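Local structure of hydroalkoxylation enzyme phnH (Penicillium herquei, 6JJT) at residues G67-G72 / A88-Q93. The protein catalyses an enantioselective hydroalkoxylation that closes a ring to give (2'R)-atrovenetin during phenalenone biosynthesis in a fungus. Sequence-based numbering, arbitrary orientation.
Sequences GTVIGG and AHYLIQ
Ile70 CG1 sits between two neighbours of strand 84-94, 3.8 Å from Leu91 CD1 and equally near Gln93 CB. With CG1 beside its own backbone N (chi1 -65°), Ile70 runs alongside Leu91, both pointing the same way, while Gln93 passes at an angle and touches through the start of its chain. All three pack on Tyr40 of a neighbouring subunit, placing this face at a tetramer interface.

The backbone is irregular at Ile70. Its N donates to Leu91 O (2.9 Å), yet Leu91 N returns its bond to Gly71 O (3.0 Å), so two residues face one. Ile70 has helix-like phi/psi (-75°/-38°), and its CB is directed toward the partner strand. Before this irregularity, Thr68 and Gln93 form a regular hydrogen-bonded pair, Thr68 N donating to Gln93 O (3.0 Å) and Gln93 N to Thr68 O (2.9 Å); a water donating to Gln93 O also bonds Thr68 OG1.

On the other face, Val69 CG2 meets Tyr90 CD1 obliquely at 4.0 Å; the tyrosine hydroxyl is hydrogen-bonded to Glu104. At Gly72 the strands close to 3.9 Å between its CA and Tyr90 CA, a non-hydrogen-bonded pair. The two-against-one pairing identifies a beta bulge within an antiparallel hairpin of the closed DUF3237 beta barrel.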
# COMPACT_ATOMS: atom_id res chain seq x y z
N GLY D 67 -20.55 10.13 -14.46
CA GLY D 67 -19.70 9.50 -15.45
C GLY D 67 -19.72 7.98 -15.39
O GLY D 67 -20.72 7.37 -15.02
N THR D 68 -18.58 7.40 -15.78
CA THR D 68 -18.52 5.95 -15.77
C THR D 68 -17.19 5.50 -15.16
O THR D 68 -16.23 6.26 -15.13
CB THR D 68 -18.70 5.37 -17.19
OG1 THR D 68 -17.58 5.82 -17.93
CG2 THR D 68 -19.96 5.88 -17.87
N VAL D 69 -17.17 4.25 -14.76
CA VAL D 69 -15.95 3.65 -14.26
C VAL D 69 -15.31 2.95 -15.46
O VAL D 69 -15.92 2.08 -16.10
CB VAL D 69 -16.28 2.63 -13.15
CG1 VAL D 69 -15.07 1.79 -12.78
CG2 VAL D 69 -16.88 3.29 -11.91
N ILE D 70 -14.06 3.32 -15.75
CA ILE D 70 -13.25 2.78 -16.83
C ILE D 70 -12.73 1.38 -16.50
O ILE D 70 -12.60 0.51 -17.37
CB ILE D 70 -12.08 3.74 -17.13
CG1 ILE D 70 -12.59 5.08 -17.66
CG2 ILE D 70 -11.03 3.13 -18.04
CD1 ILE D 70 -13.42 4.99 -18.92
N GLY D 71 -12.36 1.19 -15.23
CA GLY D 71 -11.76 -0.08 -14.85
C GLY D 71 -11.12 0.07 -13.49
O GLY D 71 -10.97 1.18 -12.99
N GLY D 72 -10.80 -1.05 -12.88
CA GLY D 72 -10.01 -1.07 -11.65
C GLY D 72 -10.00 -2.47 -11.09
O GLY D 72 -10.46 -3.40 -11.75
N ALA D 88 -9.45 -1.14 -3.03
CA ALA D 88 -9.67 -1.10 -4.49
C ALA D 88 -9.13 0.21 -5.03
O ALA D 88 -9.06 1.20 -4.33
CB ALA D 88 -11.15 -1.21 -4.78
N HIS D 89 -8.75 0.18 -6.30
CA HIS D 89 -8.50 1.37 -7.06
C HIS D 89 -9.32 1.27 -8.32
O HIS D 89 -9.37 0.19 -8.94
CB HIS D 89 -7.03 1.51 -7.51
CG HIS D 89 -6.07 1.64 -6.41
ND1 HIS D 89 -5.33 0.56 -6.02
CD2 HIS D 89 -5.67 2.70 -5.66
CE1 HIS D 89 -4.49 0.96 -5.06
NE2 HIS D 89 -4.73 2.24 -4.81
N TYR D 90 -9.95 2.38 -8.69
CA TYR D 90 -10.62 2.39 -9.98
C TYR D 90 -10.62 3.80 -10.51
O TYR D 90 -10.36 4.76 -9.77
CB TYR D 90 -12.04 1.79 -9.92
CG TYR D 90 -13.02 2.43 -8.97
CD1 TYR D 90 -13.84 3.48 -9.36
CD2 TYR D 90 -13.14 1.95 -7.66
CE1 TYR D 90 -14.78 4.02 -8.49
CE2 TYR D 90 -14.08 2.48 -6.78
CZ TYR D 90 -14.91 3.50 -7.22
OH TYR D 90 -15.88 4.06 -6.42
N LEU D 91 -10.87 3.92 -11.81
CA LEU D 91 -10.77 5.23 -12.45
C LEU D 91 -12.17 5.62 -12.95
O LEU D 91 -12.81 4.86 -13.68
CB LEU D 91 -9.75 5.05 -13.58
CG LEU D 91 -9.25 6.22 -14.43
CD1 LEU D 91 -10.27 6.93 -15.28
CD2 LEU D 91 -8.13 7.04 -13.81
N ILE D 92 -12.60 6.82 -12.56
CA ILE D 92 -13.84 7.42 -13.07
C ILE D 92 -13.45 8.35 -14.20
O ILE D 92 -12.54 9.17 -14.05
CB ILE D 92 -14.56 8.22 -11.96
CG1 ILE D 92 -15.08 7.26 -10.89
CG2 ILE D 92 -15.71 9.05 -12.56
CD1 ILE D 92 -15.71 7.96 -9.70
N GLN D 93 -14.10 8.19 -15.35
CA GLN D 93 -14.06 9.25 -16.34
C GLN D 93 -15.42 9.97 -16.33
O GLN D 93 -16.47 9.34 -16.52
CB GLN D 93 -13.67 8.68 -17.71
CG GLN D 93 -13.43 9.77 -18.75
CD GLN D 93 -12.69 9.24 -19.95
OE1 GLN D 93 -11.46 9.34 -20.10
NE2 GLN D 93 -13.42 8.62 -20.86
O HOH W 1 -17.67 8.51 -18.77